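Local atomic coordinates of phosphate binding protein (Planctomyces limnophilus, PDB entry 4JWO), a protein that probably binds phosphate and serves as the extracytoplasmic receptor of a PstS-type phosphate transport system. Residues 64-69 / 94-99; 100-105 / 287-292; 114-119 / 282-287; 72-77 / 317-322; 142-147 / 201-206. All blocks are in the same frame, centred on the assembly; numbering follows the deposited sequence.

Contact 1. Residues 64-69 / 94-99. With SO4 (sulfate ion), chain B.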
# COMPACT_ATOMS: atom_id res chain seq x y z
N ALA A 64 15.64 -8.29 12.42
CA ALA A 64 14.44 -9.04 12.05
C ALA A 64 13.33 -8.07 11.67
O ALA A 64 12.82 -7.34 12.52
CB ALA A 64 13.99 -9.92 13.21
N VAL A 65 12.96 -8.06 10.39
CA VAL A 65 11.89 -7.20 9.87
C VAL A 65 10.68 -8.07 9.52
O VAL A 65 10.83 -9.17 9.00
CB VAL A 65 12.34 -6.44 8.60
CG1 VAL A 65 11.26 -5.45 8.14
CG2 VAL A 65 13.64 -5.71 8.85
N ASP A 66 9.48 -7.57 9.81
CA ASP A 66 8.26 -8.29 9.48
C ASP A 66 7.23 -7.25 9.11
O ASP A 66 7.56 -6.07 9.03
CB ASP A 66 7.79 -9.11 10.69
CG ASP A 66 6.88 -10.26 10.31
OD1 ASP A 66 6.23 -10.18 9.25
OD2 ASP A 66 6.81 -11.25 11.08
N GLY A 67 6.00 -7.66 8.87
CA GLY A 67 4.93 -6.71 8.65
C GLY A 67 4.11 -6.95 7.40
O GLY A 67 4.00 -8.07 6.90
N SER A 68 3.54 -5.84 6.92
CA SER A 68 2.61 -5.76 5.80
C SER A 68 3.16 -6.31 4.48
O SER A 68 4.33 -6.13 4.16
CB SER A 68 2.25 -4.28 5.61
OG SER A 68 1.45 -4.06 4.47
N SER A 69 2.30 -6.96 3.69
CA SER A 69 2.66 -7.31 2.33
C SER A 69 2.92 -6.05 1.50
O SER A 69 3.67 -6.09 0.52
CB SER A 69 1.56 -8.15 1.67
OG SER A 69 0.39 -7.36 1.52
N ALA A 94 10.16 -10.78 6.80
CA ALA A 94 9.00 -11.66 6.78
C ALA A 94 7.77 -10.86 6.42
O ALA A 94 7.82 -9.63 6.33
CB ALA A 94 8.81 -12.33 8.13
N MSE A 95 6.65 -11.55 6.26
CA MSE A 95 5.43 -10.91 5.78
C MSE A 95 4.20 -11.41 6.51
O MSE A 95 3.28 -11.94 5.89
CB MSE A 95 5.30 -11.18 4.28
CG MSE A 95 4.48 -10.16 3.56
SE MSE A 95 4.38 -10.68 1.68
CE MSE A 95 3.14 -12.12 1.90
N SER A 96 4.19 -11.24 7.83
CA SER A 96 3.11 -11.75 8.67
C SER A 96 1.82 -10.94 8.55
O SER A 96 0.77 -11.37 9.04
CB SER A 96 3.55 -11.80 10.13
OG SER A 96 4.66 -12.66 10.26
N GLY A 97 1.90 -9.78 7.92
CA GLY A 97 0.77 -8.87 7.82
C GLY A 97 0.97 -7.72 8.80
O GLY A 97 1.87 -7.76 9.63
N THR A 98 0.14 -6.69 8.70
CA THR A 98 0.27 -5.56 9.62
C THR A 98 -0.04 -6.01 11.04
O THR A 98 0.76 -5.79 11.94
CB THR A 98 -0.65 -4.39 9.24
OG1 THR A 98 -0.21 -3.81 8.00
CG2 THR A 98 -0.59 -3.32 10.32
N GLY A 99 -1.19 -6.66 11.22
CA GLY A 99 -1.59 -7.13 12.53
C GLY A 99 -0.72 -8.27 13.01
O GLY A 99 -0.36 -8.33 14.19
S SO4 B . -1.67 -5.92 5.47
O1 SO4 B . -2.57 -5.91 4.32
O2 SO4 B . -1.17 -4.58 5.75
O3 SO4 B . -2.41 -6.40 6.62
O4 SO4 B . -0.53 -6.80 5.16
O HOH W 1 6.80 -6.95 5.36
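Ser96 holds both oxygens of the Asp66 carboxylate: its N-H meets Asp66 OD1 at 2.7 Å, nearly straight (168°), while Ser96 OG donates to Asp66 OD2, also at 2.7 Å. Each bond uses a syn lone pair, so one residue grips both oxygens from their inner sides. On its anti side, OD1 takes a second N-H, that of the next residue, Gly67 N, at 2.6 Å and somewhat out of the carboxylate plane. Three bonds therefore fix the rotation of the group, which reaches the other segment because CG stands opposite the backbone N (chi1 -158°). The backbone adds two bonds. Ala94 N gives to Val65 O (2.8 Å), and Gly97 N to Gly67 O (2.9 Å), the latter from above the carbonyl plane, 62° out of it. Ala94 O and Ser68 O each accept from one bridging water. The backbone angles of Gly67 and Gly97 leave no room for a side chain beside the preceding carbonyl.

The ends of both segments meet a sulfate, probably from the crystallisation liquor. Thr98 OG1 gives it a bond of 2.6 Å to O2, and Thr98 N and Ser69 N bind O3 and O4. Thr98 OG1 also accepts from Ser116 N, Ser68 OG pairs with Thr70 OG1, and Ser69 OG with Asp201. These donors, with Thr98 just inside the start of a helix, are consistent with the phosphate site of a PstS-type protein. Strand 61-67 runs between parallel strands 89-93 and 112-115; Val65 packs on Ser75 of helix 72-85, and Lys104 of helix 98-106 lies beside Asp66 and Ser96.

Contact 2. Residues 100-105 / 287-292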
# COMPACT_ATOMS: atom_id res chain seq x y z
N GLY A 100 -0.39 -9.18 12.10
CA GLY A 100 0.50 -10.28 12.42
C GLY A 100 1.87 -9.77 12.82
O GLY A 100 2.47 -10.26 13.77
N GLY A 101 2.35 -8.75 12.11
CA GLY A 101 3.62 -8.13 12.43
C GLY A 101 3.60 -7.44 13.79
O GLY A 101 4.55 -7.52 14.56
N PHE A 102 2.51 -6.72 14.07
CA PHE A 102 2.37 -6.08 15.37
C PHE A 102 2.29 -7.11 16.50
O PHE A 102 2.73 -6.84 17.62
CB PHE A 102 1.15 -5.15 15.40
CG PHE A 102 1.42 -3.75 14.90
CD1 PHE A 102 2.40 -2.97 15.49
CD2 PHE A 102 0.67 -3.22 13.88
CE1 PHE A 102 2.64 -1.66 15.03
CE2 PHE A 102 0.90 -1.92 13.42
CZ PHE A 102 1.88 -1.15 14.00
N LYS A 103 1.72 -8.28 16.21
CA LYS A 103 1.59 -9.34 17.21
C LYS A 103 2.97 -9.85 17.63
O LYS A 103 3.21 -10.12 18.80
CB LYS A 103 0.74 -10.50 16.69
CG LYS A 103 -0.77 -10.29 16.74
CD LYS A 103 -1.52 -11.44 16.07
CE LYS A 103 -3.03 -11.34 16.28
NZ LYS A 103 -3.77 -12.48 15.64
N LYS A 104 3.86 -9.99 16.66
CA LYS A 104 5.23 -10.39 16.93
C LYS A 104 6.03 -9.25 17.54
O LYS A 104 6.94 -9.47 18.32
CB LYS A 104 5.91 -10.89 15.65
CG LYS A 104 5.25 -12.10 15.01
CD LYS A 104 6.26 -12.95 14.27
CE LYS A 104 5.60 -14.10 13.52
NZ LYS A 104 6.61 -14.98 12.86
N PHE A 105 5.67 -8.03 17.16
CA PHE A 105 6.27 -6.82 17.70
C PHE A 105 5.99 -6.74 19.19
O PHE A 105 6.88 -6.50 19.99
CB PHE A 105 5.66 -5.61 16.99
CG PHE A 105 6.39 -4.31 17.23
CD1 PHE A 105 7.64 -4.09 16.67
CD2 PHE A 105 5.81 -3.30 17.97
CE1 PHE A 105 8.30 -2.88 16.86
CE2 PHE A 105 6.46 -2.08 18.16
CZ PHE A 105 7.71 -1.88 17.60
N PHE A 287 3.98 2.77 6.88
CA PHE A 287 4.80 3.00 8.06
C PHE A 287 5.81 1.89 8.36
O PHE A 287 5.59 0.72 8.04
CB PHE A 287 3.92 3.20 9.31
CG PHE A 287 2.89 4.27 9.15
CD1 PHE A 287 3.18 5.58 9.47
CD2 PHE A 287 1.63 3.97 8.65
CE1 PHE A 287 2.23 6.58 9.32
CE2 PHE A 287 0.67 4.96 8.49
CZ PHE A 287 0.98 6.26 8.82
N ILE A 288 6.89 2.30 9.00
CA ILE A 288 7.84 1.37 9.60
C ILE A 288 7.92 1.71 11.09
O ILE A 288 8.06 2.88 11.45
CB ILE A 288 9.23 1.51 8.95
CG1 ILE A 288 9.26 0.80 7.60
CG2 ILE A 288 10.33 0.98 9.88
CD1 ILE A 288 9.42 -0.72 7.70
N TYR A 289 7.81 0.70 11.94
CA TYR A 289 7.89 0.87 13.39
C TYR A 289 9.09 0.15 13.94
O TYR A 289 9.43 -0.95 13.50
CB TYR A 289 6.65 0.28 14.08
CG TYR A 289 5.39 1.10 13.92
CD1 TYR A 289 4.60 0.98 12.78
CD2 TYR A 289 4.98 1.97 14.92
CE1 TYR A 289 3.44 1.72 12.64
CE2 TYR A 289 3.83 2.71 14.78
CZ TYR A 289 3.07 2.58 13.65
OH TYR A 289 1.92 3.34 13.53
N THR A 290 9.75 0.76 14.92
CA THR A 290 10.71 0.05 15.74
C THR A 290 10.58 0.62 17.14
O THR A 290 9.58 1.26 17.44
CB THR A 290 12.14 0.15 15.17
OG1 THR A 290 13.01 -0.72 15.91
CG2 THR A 290 12.65 1.57 15.25
N THR A 291 11.55 0.38 18.01
CA THR A 291 11.45 0.89 19.37
C THR A 291 12.66 1.73 19.72
O THR A 291 13.69 1.64 19.06
CB THR A 291 11.26 -0.25 20.40
OG1 THR A 291 12.52 -0.87 20.66
CG2 THR A 291 10.28 -1.28 19.89
N LYS A 292 12.54 2.54 20.76
CA LYS A 292 13.63 3.38 21.23
C LYS A 292 14.80 2.51 21.69
O LYS A 292 15.96 2.83 21.44
CB LYS A 292 13.14 4.27 22.37
CG LYS A 292 14.10 5.36 22.81
CD LYS A 292 13.38 6.36 23.71
CE LYS A 292 14.35 7.32 24.38
NZ LYS A 292 15.02 8.23 23.41
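Tyr289 offers one face of its ring to the rim of Phe102, an edge-to-face (T-shaped) pair with centroids 5.0 Å apart and planes at 68°. Traced outward, the tyrosine begins at CB, which lies 4.3 Å from CZ of Phe105. Its CG turns beside its own backbone N (chi1 -74°) and there meets Phe102 CE1 at 4.1 Å. The next two ring atoms sit under the tip of Phe102: Tyr289 CD1 is near Phe102 CZ, and Tyr289 CE1 is closer still, 3.5 Å from that atom. Tyr289 CZ stays within packing range of the same carbon. The hydroxyl at the end passes beyond the phenylalanine and accepts from Ile119 N, with a weaker link to Glu136.

Helix 98-106 connects strands 89-93 and 112-115, both parallel to strand 61-67, in a beta-alpha-beta crossover, while strand 283-291 is antiparallel to 112-115; accordingly the local helix and strand axes run almost the same way (8°), 10.7 Å apart. A phenylalanine in place of Tyr289 would probably leave Ile119 N without its acceptor.

One helical turn further on, Phe105 starts out toward the strand. Its CZ touches Thr291 CG2 at 3.5 Å, the two side chains running antiparallel alongside each other, and the same CZ brings the ring edge to Thr290 O at 3.7 Å. Thr290 itself points away from this helix, and its side chain packs on Val300 of helix 298-308, as Ile288 packs on Ile304 and Leu307 there.

Contact 3. Residues 114-119 / 282-287; sequences GASRPI and LSRPLF. With SO4 (sulfate ion), chain B.
Two carbonyl oxygens, Ser116 O and Pro285 O, stand 3.9 Å apart, two acceptors that cannot bond each other; one water donates to both and spans the place where the two chains diverge. Next to it, at Ala115 and Phe287, the strands still pair. These two residues form an antiparallel hydrogen-bonded pair, with Ala115 N to Phe287 O at 2.9 Å and Phe287 N to Ala115 O at 3.0 Å, the latter approached at 161°, nearly along the C=O axis. This pairing joins strand 112-115 to 283-291, a long strand that returns from the second lobe beside strand 134-148; two such strands crossing between lobes are consistent with a type II periplasmic binding fold.

The Phe287 ring, its CG lying beside the backbone N (chi1 -54°), turns its edge to Ala115 O and sets CE2 3.9 Å from Pro118 CD. Farther along, Arg284 extends so that one face of its guanidinium covers Ser116 CB, NH2 being 3.4 Å away. Its charge is met by Glu205, in a salt bridge, and by a cation-pi contact with Tyr202. Ser116 OG turns to the bound sulfate, though the length of that bond is doubtful because the serine has two conformers.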
# COMPACT_ATOMS: atom_id res chain seq x y z
N GLY A 114 6.54 -3.43 9.50
CA GLY A 114 5.95 -2.58 8.47
C GLY A 114 4.44 -2.62 8.60
O GLY A 114 3.86 -3.69 8.79
N ALA A 115 3.79 -1.47 8.50
CA ALA A 115 2.35 -1.39 8.72
C ALA A 115 1.68 -0.62 7.61
O ALA A 115 2.18 0.42 7.18
CB ALA A 115 2.07 -0.73 10.05
N SER A 116 0.54 -1.13 7.14
CA SER A 116 -0.20 -0.42 6.10
C SER A 116 -1.24 0.49 6.73
O SER A 116 -2.03 1.12 6.04
CB SER A 116 -0.86 -1.39 5.14
OG SER A 116 -1.85 -2.14 5.81
N ARG A 117 -1.22 0.58 8.06
CA ARG A 117 -2.09 1.49 8.79
C ARG A 117 -1.35 1.82 10.07
O ARG A 117 -0.47 1.08 10.48
CB ARG A 117 -3.40 0.80 9.14
CG ARG A 117 -3.21 -0.53 9.85
CD ARG A 117 -4.36 -0.87 10.78
NE ARG A 117 -4.20 -2.21 11.34
CZ ARG A 117 -3.41 -2.50 12.37
NH1 ARG A 117 -2.70 -1.54 12.95
NH2 ARG A 117 -3.32 -3.76 12.81
N PRO A 118 -1.72 2.93 10.72
CA PRO A 118 -1.09 3.24 12.00
C PRO A 118 -1.41 2.16 13.04
O PRO A 118 -2.44 1.49 12.95
CB PRO A 118 -1.75 4.55 12.41
CG PRO A 118 -2.23 5.16 11.14
CD PRO A 118 -2.65 4.00 10.30
N ILE A 119 -0.50 1.98 14.00
CA ILE A 119 -0.75 1.15 15.16
C ILE A 119 -2.09 1.50 15.80
O ILE A 119 -2.45 2.68 15.89
CB ILE A 119 0.41 1.30 16.17
CG1 ILE A 119 0.33 0.26 17.29
CG2 ILE A 119 0.49 2.73 16.74
CD1 ILE A 119 1.50 0.35 18.24
N LEU A 282 -8.30 4.68 -1.39
CA LEU A 282 -7.34 4.03 -2.27
C LEU A 282 -5.95 4.69 -2.36
O LEU A 282 -5.13 4.32 -3.19
CB LEU A 282 -7.95 3.81 -3.66
CG LEU A 282 -9.07 2.76 -3.65
CD1 LEU A 282 -9.82 2.77 -4.98
CD2 LEU A 282 -8.49 1.39 -3.39
N SER A 283 -5.68 5.65 -1.48
CA SER A 283 -4.28 5.99 -1.18
C SER A 283 -4.14 6.09 0.31
O SER A 283 -5.08 6.49 1.01
CB SER A 283 -3.81 7.27 -1.89
OG SER A 283 -4.39 8.46 -1.36
N ARG A 284 -2.97 5.71 0.82
CA ARG A 284 -2.73 5.74 2.25
C ARG A 284 -1.24 5.73 2.53
O ARG A 284 -0.46 5.21 1.73
CB ARG A 284 -3.39 4.53 2.93
CG ARG A 284 -2.77 3.19 2.55
CD ARG A 284 -3.58 2.08 3.16
NE ARG A 284 -3.14 0.77 2.73
CZ ARG A 284 -3.69 -0.37 3.15
NH1 ARG A 284 -4.71 -0.35 4.00
NH2 ARG A 284 -3.24 -1.53 2.71
N PRO A 285 -0.84 6.27 3.69
CA PRO A 285 0.58 6.29 4.05
C PRO A 285 1.03 4.91 4.52
O PRO A 285 0.23 4.14 5.05
CB PRO A 285 0.63 7.30 5.20
CG PRO A 285 -0.76 7.26 5.81
CD PRO A 285 -1.69 7.01 4.64
N LEU A 286 2.31 4.61 4.31
CA LEU A 286 2.90 3.36 4.79
C LEU A 286 3.90 3.66 5.89
O LEU A 286 4.60 4.68 5.84
CB LEU A 286 3.60 2.64 3.65
CG LEU A 286 2.71 2.23 2.47
CD1 LEU A 286 3.53 1.39 1.50
CD2 LEU A 286 1.50 1.45 2.98
N PHE A 287 3.98 2.77 6.88
CA PHE A 287 4.80 3.00 8.06
C PHE A 287 5.81 1.89 8.36
O PHE A 287 5.59 0.72 8.04
CB PHE A 287 3.92 3.20 9.31
CG PHE A 287 2.89 4.27 9.15
CD1 PHE A 287 3.18 5.58 9.47
CD2 PHE A 287 1.63 3.97 8.65
CE1 PHE A 287 2.23 6.58 9.32
CE2 PHE A 287 0.67 4.96 8.49
CZ PHE A 287 0.98 6.26 8.82
S SO4 B . -1.67 -5.92 5.47
O1 SO4 B . -2.57 -5.91 4.32
O2 SO4 B . -1.17 -4.58 5.75
O3 SO4 B . -2.41 -6.40 6.62
O4 SO4 B . -0.53 -6.80 5.16
O HOH W 2 -2.22 3.96 6.29

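Contact 4. Residues 72-77 / 317-322. With SO4 (sulfate ion), chain D.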
# COMPACT_ATOMS: atom_id res chain seq x y z
N PHE A 72 6.44 -4.83 2.62
CA PHE A 72 7.43 -5.85 2.22
C PHE A 72 8.35 -5.44 1.05
O PHE A 72 9.57 -5.60 1.16
CB PHE A 72 6.73 -7.19 1.90
CG PHE A 72 7.67 -8.36 1.69
CD1 PHE A 72 8.19 -9.05 2.77
CD2 PHE A 72 7.98 -8.81 0.42
CE1 PHE A 72 9.04 -10.14 2.59
CE2 PHE A 72 8.82 -9.90 0.23
CZ PHE A 72 9.35 -10.56 1.32
N PRO A 73 7.80 -4.89 -0.06
CA PRO A 73 8.71 -4.57 -1.17
C PRO A 73 9.70 -3.47 -0.81
O PRO A 73 10.83 -3.49 -1.31
CB PRO A 73 7.76 -4.09 -2.28
CG PRO A 73 6.42 -4.63 -1.92
CD PRO A 73 6.39 -4.67 -0.42
N ILE A 74 9.29 -2.53 0.03
CA ILE A 74 10.21 -1.50 0.52
C ILE A 74 11.27 -2.13 1.41
O ILE A 74 12.46 -1.95 1.20
CB ILE A 74 9.46 -0.41 1.31
CG1 ILE A 74 8.44 0.29 0.42
CG2 ILE A 74 10.45 0.58 1.91
CD1 ILE A 74 7.58 1.29 1.18
N SER A 75 10.82 -2.89 2.41
CA SER A 75 11.75 -3.54 3.33
C SER A 75 12.74 -4.45 2.61
O SER A 75 13.92 -4.48 2.95
CB SER A 75 10.98 -4.34 4.39
OG SER A 75 10.21 -3.48 5.20
N GLN A 76 12.27 -5.20 1.61
CA GLN A 76 13.16 -6.10 0.88
C GLN A 76 14.16 -5.34 0.02
O GLN A 76 15.33 -5.71 -0.05
CB GLN A 76 12.35 -7.07 0.01
CG GLN A 76 13.21 -8.10 -0.71
CD GLN A 76 14.05 -8.92 0.25
OE1 GLN A 76 13.54 -9.84 0.91
NE2 GLN A 76 15.34 -8.61 0.34
N ALA A 77 13.70 -4.27 -0.61
CA ALA A 77 14.55 -3.47 -1.49
C ALA A 77 15.59 -2.69 -0.70
O ALA A 77 16.76 -2.63 -1.08
CB ALA A 77 13.72 -2.53 -2.34
N GLU A 317 10.39 4.96 -4.72
CA GLU A 317 9.87 5.18 -6.07
C GLU A 317 10.21 4.01 -6.99
O GLU A 317 9.46 3.68 -7.90
CB GLU A 317 10.40 6.50 -6.65
CG GLU A 317 9.98 7.71 -5.83
CD GLU A 317 10.51 9.01 -6.40
OE1 GLU A 317 11.69 9.05 -6.82
OE2 GLU A 317 9.74 10.00 -6.44
N GLU A 318 11.36 3.39 -6.76
CA GLU A 318 11.80 2.29 -7.60
C GLU A 318 10.85 1.10 -7.53
O GLU A 318 10.67 0.37 -8.51
CB GLU A 318 13.22 1.86 -7.21
CG GLU A 318 14.07 1.36 -8.34
CD GLU A 318 15.53 1.31 -7.95
OE1 GLU A 318 16.01 0.22 -7.58
OE2 GLU A 318 16.19 2.37 -8.01
N VAL A 319 10.24 0.89 -6.36
CA VAL A 319 9.28 -0.20 -6.21
C VAL A 319 7.86 0.29 -6.47
O VAL A 319 6.88 -0.36 -6.09
CB VAL A 319 9.38 -0.90 -4.84
CG1 VAL A 319 10.77 -1.52 -4.66
CG2 VAL A 319 9.07 0.09 -3.72
N LYS A 320 7.76 1.47 -7.09
CA LYS A 320 6.53 2.00 -7.68
C LYS A 320 5.59 2.68 -6.68
O LYS A 320 4.40 2.87 -6.98
CB LYS A 320 5.78 0.94 -8.50
CG LYS A 320 6.62 0.29 -9.61
CD LYS A 320 6.94 1.25 -10.74
CE LYS A 320 7.50 0.49 -11.94
NZ LYS A 320 7.67 1.37 -13.13
N TYR A 321 6.12 3.05 -5.53
CA TYR A 321 5.35 3.82 -4.56
C TYR A 321 5.63 5.31 -4.72
O TYR A 321 6.45 5.71 -5.55
CB TYR A 321 5.67 3.38 -3.12
CG TYR A 321 5.09 2.02 -2.74
CD1 TYR A 321 3.82 1.64 -3.13
CD2 TYR A 321 5.82 1.13 -1.97
CE1 TYR A 321 3.29 0.40 -2.77
CE2 TYR A 321 5.30 -0.11 -1.60
CZ TYR A 321 4.04 -0.47 -2.00
OH TYR A 321 3.53 -1.70 -1.64
N ILE A 322 4.93 6.12 -3.94
CA ILE A 322 5.07 7.57 -3.97
C ILE A 322 5.91 8.00 -2.77
O ILE A 322 5.66 7.58 -1.64
CB ILE A 322 3.66 8.23 -3.91
CG1 ILE A 322 2.88 7.89 -5.19
CG2 ILE A 322 3.79 9.73 -3.71
CD1 ILE A 322 1.38 8.12 -5.08
S SO4 D . 8.18 -1.80 -15.20
O1 SO4 D . 9.08 -2.11 -16.32
O2 SO4 D . 7.87 -0.38 -15.21
O3 SO4 D . 6.93 -2.55 -15.33
O4 SO4 D . 8.88 -2.18 -13.96
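Between Val319 and Tyr321, which both touch helix 72-85, Lys320 sends its NZ outward to several groups: NZ donates to O2 of a sulfate at 2.7 Å, lies in a cation-pi contact with Tyr245, and has a long, weak ion pair with Glu248. This sulfate, probably from the crystallisation liquor, is not the one bound by Thr98 and Ser116.

Across the contact itself the interaction is apolar. Ile74 lies at the rim of the Tyr321 ring: its CG1 sits in the ring plane, and its CD1 comes to 3.6 Å from Tyr321 CD2. The tyrosine CG stands beside the backbone N (chi1 -73°), which directs the ring at the helix. At its far end Tyr321 OH is hydrogen-bonded to Thr70 O and passes Pro73 CG at 4.1 Å, the two side chains lying crosswise. Val319 packs alongside with both of its methyl groups. Its CG1 rests against Ala77 CB at 3.9 Å and against Pro73 O, while its CG2 faces Ile74 CG1 at 4.2 Å. Pro73 O also accepts from Ala77 N within the helix. Inward, Ile74 and Tyr321 both reach Leu286 of strand 283-291, so the contact lies over the central sheet.

What places Val319 and Tyr321 here is the end of helix 310-318. Lys320 N bonds Glu317 O at 2.9 Å, Tyr321 N bonds Val316 O, and Lys320 has positive phi as the C-prime residue: a Schellman motif.

Contact 5. Residues 142-147 / 201-206; sequences DGLTVV and DYFTEV
Strand 142-147 passes helix 201-206 at 9.9 Å between local axes, with a crossing angle of -74°, and Leu144 and Phe203 are the nearest pair of CA atoms. Tyr202 carries much of the contact. Its CG is opposite the backbone N (chi1 -178°), which sends the ring toward the strand between Asp142 and Leu144. Tyr202 CD2 is 3.4 Å from Asp142 OD2, with carboxylate and ring planes 65° apart, and 3.6 Å from Leu144 CG; both strand side chains point back along the tyrosine, against its own direction. Tyr202 CE2 approaches the backbone at Asp142 O (3.5 Å), whereas its hydroxyl is hydrogen-bonded to Pro281 O. Replacing Tyr202 by an alanine is likely to open a gap beside Leu144 and to leave Pro281 O without its hydroxyl partner.

Phe203 meets Leu144 again, and Val146 two residues further along. Leu144 CD1 lies 3.8 Å from Phe203 CB, and Val146 CG2 touches the ring edge at CE1, also at 3.8 Å, valine and phenylalanine being set nearly perpendicular. The same ring stacks on Tyr240 and meets Trp167 edge to face. Helix 198-208 thus crosses strand 134-148 steeply where that strand enters the second lobe, consistent with the hinge region of a type II periplasmic binding fold.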
# COMPACT_ATOMS: atom_id res chain seq x y z
N ASP A 142 1.07 4.81 -0.63
CA ASP A 142 0.67 3.76 -1.55
C ASP A 142 -0.65 4.17 -2.17
O ASP A 142 -1.64 4.35 -1.46
CB ASP A 142 0.49 2.44 -0.77
CG ASP A 142 0.14 1.25 -1.66
OD1 ASP A 142 -0.13 1.43 -2.85
OD2 ASP A 142 0.11 0.11 -1.14
N GLY A 143 -0.67 4.35 -3.49
CA GLY A 143 -1.89 4.71 -4.19
C GLY A 143 -2.28 3.68 -5.23
O GLY A 143 -1.43 3.18 -5.96
N LEU A 144 -3.57 3.35 -5.29
CA LEU A 144 -4.09 2.46 -6.32
C LEU A 144 -5.10 3.19 -7.18
O LEU A 144 -5.84 4.03 -6.68
CB LEU A 144 -4.84 1.29 -5.69
CG LEU A 144 -4.07 0.32 -4.81
CD1 LEU A 144 -4.97 -0.86 -4.49
CD2 LEU A 144 -2.78 -0.13 -5.47
N THR A 145 -5.15 2.84 -8.45
CA THR A 145 -6.16 3.38 -9.35
C THR A 145 -7.09 2.29 -9.84
O THR A 145 -6.66 1.18 -10.17
CB THR A 145 -5.54 4.04 -10.58
OG1 THR A 145 -4.70 3.08 -11.25
CG2 THR A 145 -4.71 5.24 -10.17
N VAL A 146 -8.37 2.61 -9.88
CA VAL A 146 -9.35 1.83 -10.63
C VAL A 146 -9.45 2.47 -12.00
O VAL A 146 -9.58 3.69 -12.13
CB VAL A 146 -10.70 1.88 -9.93
CG1 VAL A 146 -11.76 1.19 -10.77
CG2 VAL A 146 -10.59 1.23 -8.55
N VAL A 147 -9.37 1.64 -13.04
CA VAL A 147 -9.37 2.16 -14.40
C VAL A 147 -10.47 1.53 -15.25
O VAL A 147 -10.86 0.39 -15.04
CB VAL A 147 -8.00 1.93 -15.10
CG1 VAL A 147 -6.92 2.75 -14.41
CG2 VAL A 147 -7.63 0.44 -15.10
N ASP A 201 -3.94 -7.32 -1.66
CA ASP A 201 -4.22 -7.16 -0.24
C ASP A 201 -4.80 -5.78 0.07
O ASP A 201 -5.75 -5.66 0.84
CB ASP A 201 -2.96 -7.40 0.60
CG ASP A 201 -2.60 -8.87 0.69
OD1 ASP A 201 -3.41 -9.72 0.25
OD2 ASP A 201 -1.50 -9.19 1.21
N TYR A 202 -4.24 -4.74 -0.54
CA TYR A 202 -4.73 -3.38 -0.28
C TYR A 202 -6.14 -3.19 -0.85
O TYR A 202 -7.06 -2.80 -0.13
CB TYR A 202 -3.74 -2.36 -0.87
CG TYR A 202 -4.06 -0.89 -0.65
CD1 TYR A 202 -5.11 -0.49 0.18
CD2 TYR A 202 -3.30 0.09 -1.28
CE1 TYR A 202 -5.40 0.86 0.37
CE2 TYR A 202 -3.58 1.44 -1.09
CZ TYR A 202 -4.62 1.82 -0.27
OH TYR A 202 -4.91 3.15 -0.07
N PHE A 203 -6.30 -3.48 -2.14
CA PHE A 203 -7.59 -3.27 -2.79
C PHE A 203 -8.70 -4.04 -2.09
O PHE A 203 -9.75 -3.48 -1.76
CB PHE A 203 -7.51 -3.69 -4.25
CG PHE A 203 -8.74 -3.38 -5.04
CD1 PHE A 203 -8.96 -2.09 -5.52
CD2 PHE A 203 -9.69 -4.36 -5.28
CE1 PHE A 203 -10.10 -1.79 -6.25
CE2 PHE A 203 -10.83 -4.07 -6.00
CZ PHE A 203 -11.03 -2.77 -6.49
N THR A 204 -8.47 -5.32 -1.84
CA THR A 204 -9.50 -6.12 -1.20
C THR A 204 -9.79 -5.66 0.23
O THR A 204 -10.94 -5.65 0.65
CB THR A 204 -9.19 -7.63 -1.23
OG1 THR A 204 -7.99 -7.89 -0.49
CG2 THR A 204 -9.04 -8.11 -2.65
N GLU A 205 -8.76 -5.26 0.97
CA GLU A 205 -8.96 -4.77 2.34
C GLU A 205 -9.93 -3.59 2.38
O GLU A 205 -10.88 -3.58 3.16
CB GLU A 205 -7.63 -4.34 2.97
CG GLU A 205 -7.75 -3.69 4.36
CD GLU A 205 -6.42 -3.12 4.85
OE1 GLU A 205 -5.35 -3.55 4.36
OE2 GLU A 205 -6.44 -2.23 5.73
N VAL A 206 -9.69 -2.60 1.53
CA VAL A 206 -10.45 -1.36 1.66
C VAL A 206 -11.75 -1.36 0.87
O VAL A 206 -12.66 -0.59 1.18
CB VAL A 206 -9.60 -0.11 1.38
CG1 VAL A 206 -8.39 -0.09 2.32
CG2 VAL A 206 -9.17 -0.05 -0.09

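In the fold
All five contacts gather around one mixed sheet. Contacts 1 and 2 lie in the first lobe and contact 3 at its junction with the second: contacts 1 and 2 share helix 98-106, with centres 8 Å apart, and contacts 2 and 3 share strand 283-291 and Phe287. Contact 1 closes before contacts 2, 3 and 5 open; contact 5 is nested within contact 3, and contact 3 within contact 2, while contact 4 encloses all three and crosses contact 1. Contacts 2 and 5 are farthest apart, about 23 Å between centres. Strands 134-148 and 283-291 link the lobes. Contacts 1 and 3 hold the same sulfate, consistent with an anion site at the junction.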